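Local coordinates for protein probable glutathione reductase (Sinorhizobium meliloti, PDB 4DNA) that probably catalyses the NADPH-dependent reduction of glutathione disulfide to glutathione, working as a homodimer with one FAD per subunit and a redox-active disulfide, at residues Val123-Leu126 and Ala127-Lys130; Arg94-Gly97 and Leu98-Gly102; Met322-Ile325 and Glu326-Lys330. One frame throughout, in Å; residues are numbered along the deposited sequence.

Interaction 1: residues Val123-Leu126 and Ala127-Lys130; sequences VKLL and ASGK
Leu125 and Lys130 form the pair that closes the hairpin turn, antiparallel and hydrogen-bonded, with their CA atoms 5.3 Å apart and their side chains on the same face. The straight bond is Leu125 N to Lys130 O, 2.8 Å long with an N-H...O angle of 173°. The Leu125 side chain starts with CB 4.0 Å from Lys130 O. CG is then set anti to the carbonyl carbon (chi1 -45°), and the branch CD1 reaches 4.2 Å from Lys130 CB, running beside the start of the lysine chain, whose far end heads elsewhere. The same side chain also rests on Phe9 of strand 6-11. In the return direction the register slips: Gly129 N, at 2.9 Å, and Lys130 N, at 3.2 Å, both approach Leu125 O through weak, bent bonds. This is a G1 beta bulge, with Gly129 at positive phi (73°). The bulge completes the turn joining strands 122-125 and 130-134 of the small three-stranded antiparallel sheet, a beta-meander as in the FAD domain of related reductases. Ser128 OG accepts a further weak bond from Lys130 N, within the turn. Leu126 has a backbone hydrogen bond with FAD-binding Arg114, while Ala127 N is hydrogen-bonded to Thr113 OG1.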
loop_
_atom_site.group_PDB
_atom_site.type_symbol
_atom_site.label_atom_id
_atom_site.label_comp_id
_atom_site.label_asym_id
_atom_site.label_seq_id
_atom_site.Cartn_x
_atom_site.Cartn_y
_atom_site.Cartn_z
ATOM N N VAL A 123 -39.475 -6.730 23.919
ATOM C CA VAL A 123 -39.164 -7.129 22.552
ATOM C C VAL A 123 -39.895 -8.422 22.232
ATOM O O VAL A 123 -39.800 -9.382 22.996
ATOM C CB VAL A 123 -37.648 -7.380 22.363
ATOM C CG1 VAL A 123 -37.320 -7.576 20.892
ATOM C CG2 VAL A 123 -36.818 -6.246 22.945
ATOM N N LYS A 124 -40.613 -8.454 21.107
ATOM C CA LYS A 124 -41.229 -9.706 20.639
ATOM C C LYS A 124 -40.363 -10.434 19.612
ATOM O O LYS A 124 -39.705 -9.808 18.774
ATOM C CB LYS A 124 -42.673 -9.510 20.134
ATOM C CG LYS A 124 -42.846 -8.667 18.875
ATOM C CD LYS A 124 -44.316 -8.607 18.472
ATOM C CE LYS A 124 -44.581 -7.552 17.401
ATOM N NZ LYS A 124 -46.043 -7.362 17.159
ATOM N N LEU A 125 -40.376 -11.761 19.702
ATOM C CA LEU A 125 -39.548 -12.625 18.874
ATOM C C LEU A 125 -40.447 -13.494 18.008
ATOM O O LEU A 125 -41.031 -14.453 18.498
ATOM C CB LEU A 125 -38.696 -13.526 19.767
ATOM C CG LEU A 125 -37.984 -12.917 20.983
ATOM C CD1 LEU A 125 -37.815 -13.936 22.114
ATOM C CD2 LEU A 125 -36.648 -12.314 20.564
ATOM N N LEU A 126 -40.548 -13.171 16.724
ATOM C CA LEU A 126 -41.564 -13.790 15.871
ATOM C C LEU A 126 -41.451 -15.305 15.755
ATOM O O LEU A 126 -42.455 -15.998 15.896
ATOM C CB LEU A 126 -41.628 -13.127 14.485
ATOM C CG LEU A 126 -41.936 -11.619 14.436
ATOM C CD1 LEU A 126 -42.452 -11.224 13.058
ATOM C CD2 LEU A 126 -42.913 -11.168 15.522
ATOM N N ALA A 127 -40.242 -15.818 15.531
ATOM C CA ALA A 127 -40.031 -17.259 15.307
ATOM C C ALA A 127 -40.647 -18.177 16.380
ATOM O O ALA A 127 -41.249 -19.201 16.039
ATOM C CB ALA A 127 -38.555 -17.570 15.116
ATOM N N SER A 128 -40.505 -17.819 17.658
ATOM C CA SER A 128 -41.160 -18.574 18.728
ATOM C C SER A 128 -42.549 -18.012 19.071
ATOM O O SER A 128 -43.363 -18.690 19.702
ATOM C CB SER A 128 -40.270 -18.664 19.977
ATOM O OG SER A 128 -40.204 -17.434 20.676
ATOM N N GLY A 129 -42.815 -16.787 18.630
ATOM C CA GLY A 129 -44.030 -16.070 18.985
ATOM C C GLY A 129 -44.016 -15.583 20.426
ATOM O O GLY A 129 -45.072 -15.348 21.013
ATOM N N LYS A 130 -42.819 -15.430 20.994
ATOM C CA LYS A 130 -42.640 -15.005 22.396
ATOM C C LYS A 130 -42.407 -13.501 22.609
ATOM O O LYS A 130 -42.136 -12.752 21.669
ATOM C CB LYS A 130 -41.501 -15.801 23.063
ATOM C CG LYS A 130 -41.936 -16.718 24.197
ATOM C CD LYS A 130 -42.702 -17.930 23.690
ATOM C CE LYS A 130 -43.756 -18.366 24.688
ATOM N NZ LYS A 130 -44.654 -19.358 24.048
#

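Interaction 2: residues Arg94-Gly97 and Leu98-Gly102; sequences RLEG and LYRKG
Arg94 to Lys101 follow regular alpha-helical geometry, with the amides of Leu98, Tyr99, Arg100 and Lys101 each bonded to the carbonyl four residues earlier; the Tyr99 N to Leu95 O bond, 3.0 Å with an N-H...O angle of 159°, lies almost in line with the carbonyl. The extended chain of Arg94 bends at chi3 (78°), which turns the guanidinium so that NH1 comes obliquely to Leu98 CD1, 3.4 Å away. The same methyl is 4.2 Å from Leu95 CD2, an apolar touch. Tyr99 leans back over the preceding turn, its CG beside the backbone N (chi1 -79°), and its ring edge meets Leu95 O in plane, with CD1 3.2 Å from that oxygen. Arg100 passes Glu96 O with CG, 3.3 Å away, before its chain turns outward. The charged ends of Glu96 and Arg100 do not join, since Glu96 OE2 and Arg100 NH2 are 4.6 Å apart; Glu96 instead bridges to Arg38 and Arg100 to Asp112, while Arg94 pairs with Glu91. Helix 81-106 packs Leu95 and Tyr99 on Val44 of helix 41-46, ties Arg100 to strand 109-112 at the edge of the parallel sheet, and brings Arg94 against Arg376 of the second subunit.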
loop_
_atom_site.group_PDB
_atom_site.type_symbol
_atom_site.label_atom_id
_atom_site.label_comp_id
_atom_site.label_asym_id
_atom_site.label_seq_id
_atom_site.Cartn_x
_atom_site.Cartn_y
_atom_site.Cartn_z
ATOM N N ARG A 94 -17.634 -19.692 7.075
ATOM C CA ARG A 94 -16.582 -19.760 8.092
ATOM C C ARG A 94 -16.602 -18.521 8.983
ATOM O O ARG A 94 -16.569 -18.636 10.206
ATOM C CB ARG A 94 -15.210 -19.916 7.437
ATOM C CG ARG A 94 -14.065 -20.130 8.411
ATOM C CD ARG A 94 -12.712 -20.110 7.717
ATOM N NE ARG A 94 -12.258 -18.750 7.406
ATOM C CZ ARG A 94 -11.658 -17.927 8.275
ATOM N NH1 ARG A 94 -11.432 -18.304 9.537
ATOM N NH2 ARG A 94 -11.290 -16.714 7.882
ATOM N N LEU A 95 -16.667 -17.342 8.362
ATOM C CA LEU A 95 -16.751 -16.095 9.108
ATOM C C LEU A 95 -18.007 -16.050 9.957
ATOM O O LEU A 95 -17.914 -15.863 11.178
ATOM C CB LEU A 95 -16.682 -14.881 8.194
ATOM C CG LEU A 95 -15.321 -14.517 7.570
ATOM C CD1 LEU A 95 -15.422 -13.195 6.806
ATOM C CD2 LEU A 95 -14.189 -14.471 8.596
ATOM N N GLU A 96 -19.171 -16.248 9.320
ATOM C CA GLU A 96 -20.455 -16.341 10.036
ATOM C C GLU A 96 -20.291 -17.148 11.315
ATOM O O GLU A 96 -20.733 -16.714 12.377
ATOM C CB GLU A 96 -21.558 -16.971 9.164
ATOM C CG GLU A 96 -22.852 -17.287 9.927
ATOM C CD GLU A 96 -24.007 -17.782 9.054
ATOM O OE1 GLU A 96 -23.785 -18.403 7.985
ATOM O OE2 GLU A 96 -25.170 -17.559 9.462
ATOM N N GLY A 97 -19.638 -18.303 11.201
ATOM C CA GLY A 97 -19.467 -19.218 12.315
ATOM C C GLY A 97 -18.566 -18.674 13.398
ATOM O O GLY A 97 -18.783 -18.926 14.577
ATOM N N LEU A 98 -17.548 -17.924 12.999
ATOM C CA LEU A 98 -16.630 -17.324 13.958
ATOM C C LEU A 98 -17.308 -16.253 14.785
ATOM O O LEU A 98 -17.026 -16.127 15.969
ATOM C CB LEU A 98 -15.412 -16.729 13.259
ATOM C CG LEU A 98 -14.353 -17.686 12.727
ATOM C CD1 LEU A 98 -13.375 -16.879 11.893
ATOM C CD2 LEU A 98 -13.645 -18.413 13.858
ATOM N N TYR A 99 -18.192 -15.480 14.162
ATOM C CA TYR A 99 -18.947 -14.469 14.886
ATOM C C TYR A 99 -19.905 -15.099 15.884
ATOM O O TYR A 99 -20.015 -14.630 17.017
ATOM C CB TYR A 99 -19.717 -13.582 13.928
ATOM C CG TYR A 99 -18.885 -12.516 13.268
ATOM C CD1 TYR A 99 -17.955 -12.841 12.283
ATOM C CD2 TYR A 99 -19.044 -11.173 13.605
ATOM C CE1 TYR A 99 -17.198 -11.862 11.658
ATOM C CE2 TYR A 99 -18.296 -10.180 12.978
ATOM C CZ TYR A 99 -17.378 -10.536 12.006
ATOM O OH TYR A 99 -16.626 -9.574 11.380
ATOM N N ARG A 100 -20.597 -16.153 15.447
ATOM C CA ARG A 100 -21.466 -16.938 16.314
ATOM C C ARG A 100 -20.656 -17.482 17.485
ATOM O O ARG A 100 -21.065 -17.339 18.643
ATOM C CB ARG A 100 -22.115 -18.099 15.557
ATOM C CG ARG A 100 -23.118 -17.716 14.477
ATOM C CD ARG A 100 -23.872 -18.942 13.960
ATOM N NE ARG A 100 -24.903 -19.404 14.904
ATOM C CZ ARG A 100 -26.214 -19.195 14.763
ATOM N NH1 ARG A 100 -27.076 -19.651 15.668
ATOM N NH2 ARG A 100 -26.667 -18.534 13.707
ATOM N N LYS A 101 -19.505 -18.088 17.187
ATOM C CA LYS A 101 -18.637 -18.629 18.235
ATOM C C LYS A 101 -18.174 -17.524 19.200
ATOM O O LYS A 101 -18.148 -17.736 20.418
ATOM C CB LYS A 101 -17.457 -19.430 17.655
ATOM C CG LYS A 101 -16.474 -19.956 18.712
ATOM C CD LYS A 101 -16.081 -21.437 18.584
ATOM C CE LYS A 101 -15.612 -21.837 17.182
ATOM N NZ LYS A 101 -14.665 -20.869 16.548
ATOM N N GLY A 102 -17.849 -16.351 18.660
ATOM C CA GLY A 102 -17.397 -15.227 19.469
ATOM C C GLY A 102 -18.416 -14.806 20.510
ATOM O O GLY A 102 -18.063 -14.525 21.661
#

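Interaction 3: residues Met322-Ile325 and Glu326-Lys330; sequences MCFI and ETEYK
Ile325, Glu326 and Phe324 carry most of the packing between 322-325 and 326-330. Ile325 sets CG1 4.1 Å from Tyr329 CD2. Its carbonyl marks the widening of the helix, since Ile325 O takes Tyr329 N at 2.8 Å and, weakly, Lys330 N at 3.4 Å, a pi-type turn at the end of the helix. Glu326 places CB 3.5 Å from the carbonyl O of Met322 (selenomethionine), the acceptor of its own amide, while its carboxylate turns to Asn332. One residue further on, Cys323 O is gripped by two donors of Thr327, N and OG1, which reach it from opposite faces of the carbonyl plane. These side chains belong to helix 314-329, which packs against strand 6-11 and helix 15-25, the strand and helix of the Rossmann-type FAD-binding unit: Phe324 and Tyr329 rest on Leu8 of the strand, and Ile325 on Leu23 and Ala24 of the helix. Phe324 holds CG anti to the backbone N (chi1 158°), which lays its ring alongside Glu328: CE1 is 3.5 Å from Glu328 CB, and the ring and carboxylate planes differ by just 17°. The ring also approaches Tyr329, with CZ 4.0 Å from Tyr329 CE2 and the two planes at 70°, an oblique pairing. Glu328 CG lies over the centre of the Tyr329 ring, 3.8 Å above its plane, and its carboxylate is held by Arg136 and Tyr302.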
loop_
_atom_site.group_PDB
_atom_site.type_symbol
_atom_site.label_atom_id
_atom_site.label_comp_id
_atom_site.label_asym_id
_atom_site.label_seq_id
_atom_site.Cartn_x
_atom_site.Cartn_y
_atom_site.Cartn_z
HETATM N N MSE A 322 -18.756 0.709 20.318
HETATM C CA MSE A 322 -17.809 0.803 21.415
HETATM C C MSE A 322 -18.146 2.027 22.197
HETATM O O MSE A 322 -18.271 1.972 23.412
HETATM C CB MSE A 322 -16.390 0.913 20.908
HETATM C CG MSE A 322 -16.016 -0.356 20.159
HETATM SE SE MSE A 322 -14.080 -0.325 19.771
HETATM C CE MSE A 322 -13.948 1.347 18.696
ATOM N N CYS A 323 -18.319 3.144 21.512
ATOM C CA CYS A 323 -18.777 4.351 22.184
ATOM C C CYS A 323 -20.054 4.132 22.976
ATOM O O CYS A 323 -20.222 4.717 24.042
ATOM C CB CYS A 323 -18.909 5.509 21.207
ATOM S SG CYS A 323 -17.270 6.099 20.768
ATOM N N PHE A 324 -20.936 3.272 22.473
ATOM C CA PHE A 324 -22.115 2.893 23.232
ATOM C C PHE A 324 -21.757 2.137 24.530
ATOM O O PHE A 324 -22.194 2.533 25.610
ATOM C CB PHE A 324 -23.107 2.074 22.399
ATOM C CG PHE A 324 -24.028 1.239 23.245
ATOM C CD1 PHE A 324 -25.027 1.832 24.001
ATOM C CD2 PHE A 324 -23.850 -0.138 23.341
ATOM C CE1 PHE A 324 -25.849 1.071 24.808
ATOM C CE2 PHE A 324 -24.674 -0.908 24.152
ATOM C CZ PHE A 324 -25.675 -0.301 24.884
ATOM N N ILE A 325 -20.991 1.047 24.428
ATOM C CA ILE A 325 -20.590 0.290 25.612
ATOM C C ILE A 325 -19.986 1.221 26.663
ATOM O O ILE A 325 -20.329 1.155 27.841
ATOM C CB ILE A 325 -19.633 -0.875 25.255
ATOM C CG1 ILE A 325 -20.352 -2.221 25.413
ATOM C CG2 ILE A 325 -18.404 -0.892 26.163
ATOM C CD1 ILE A 325 -21.361 -2.541 24.332
ATOM N N GLU A 326 -19.102 2.103 26.207
ATOM C CA GLU A 326 -18.463 3.105 27.047
ATOM C C GLU A 326 -19.534 3.987 27.696
ATOM O O GLU A 326 -19.704 3.936 28.913
ATOM C CB GLU A 326 -17.472 3.934 26.208
ATOM C CG GLU A 326 -16.190 4.358 26.926
ATOM C CD GLU A 326 -15.210 3.219 27.173
ATOM O OE1 GLU A 326 -15.179 2.259 26.377
ATOM O OE2 GLU A 326 -14.458 3.287 28.169
ATOM N N THR A 327 -20.273 4.751 26.879
ATOM C CA THR A 327 -21.330 5.640 27.371
ATOM C C THR A 327 -22.238 4.953 28.392
ATOM O O THR A 327 -22.269 5.346 29.547
ATOM C CB THR A 327 -22.191 6.229 26.226
ATOM O OG1 THR A 327 -21.409 7.133 25.427
ATOM C CG2 THR A 327 -23.392 6.979 26.795
ATOM N N GLU A 328 -22.946 3.914 27.964
ATOM C CA GLU A 328 -23.960 3.266 28.787
ATOM C C GLU A 328 -23.392 2.440 29.949
ATOM O O GLU A 328 -24.066 2.252 30.961
ATOM C CB GLU A 328 -24.875 2.404 27.910
ATOM C CG GLU A 328 -25.897 1.541 28.647
ATOM C CD GLU A 328 -27.032 2.337 29.279
ATOM O OE1 GLU A 328 -27.294 3.473 28.840
ATOM O OE2 GLU A 328 -27.669 1.823 30.219
ATOM N N TYR A 329 -22.158 1.961 29.832
ATOM C CA TYR A 329 -21.655 1.043 30.850
ATOM C C TYR A 329 -20.438 1.490 31.653
ATOM O O TYR A 329 -20.369 1.213 32.839
ATOM C CB TYR A 329 -21.435 -0.345 30.256
ATOM C CG TYR A 329 -22.718 -1.012 29.814
ATOM C CD1 TYR A 329 -23.784 -1.160 30.703
ATOM C CD2 TYR A 329 -22.868 -1.506 28.509
ATOM C CE1 TYR A 329 -24.961 -1.776 30.313
ATOM C CE2 TYR A 329 -24.046 -2.125 28.109
ATOM C CZ TYR A 329 -25.084 -2.257 29.018
ATOM O OH TYR A 329 -26.258 -2.862 28.659
ATOM N N LYS A 330 -19.479 2.159 31.023
ATOM C CA LYS A 330 -18.263 2.590 31.729
ATOM C C LYS A 330 -18.361 4.034 32.242
ATOM O O LYS A 330 -17.343 4.666 32.549
ATOM C CB LYS A 330 -17.010 2.409 30.845
ATOM C CG LYS A 330 -16.643 0.970 30.467
ATOM C CD LYS A 330 -16.580 0.002 31.657
ATOM C CE LYS A 330 -15.434 0.282 32.639
ATOM N NZ LYS A 330 -15.504 -0.546 33.882
#

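How the interactions relate
All three contacts are local, and their atoms come no nearer than about 12 Å in any pairing. They sit on the 122-134 hairpin, helix 81-106 and helix 314-329. Interactions 1 and 2 lie at the surface and interaction 3 is partly buried. Interaction 1 is a turn between strands, defined by backbone bonds and a bulge; the other two are helical. In interaction 2, the polar ends of Arg94, Glu96 and Arg100 look beyond the segments for salt-bridge partners. In interaction 3 Phe324 and Ile325 are buried, Tyr329 packs beside them, and the glutamates also find their partners outside the segments. Strand 6-11 receives side chains from both 123-126 and 322-330.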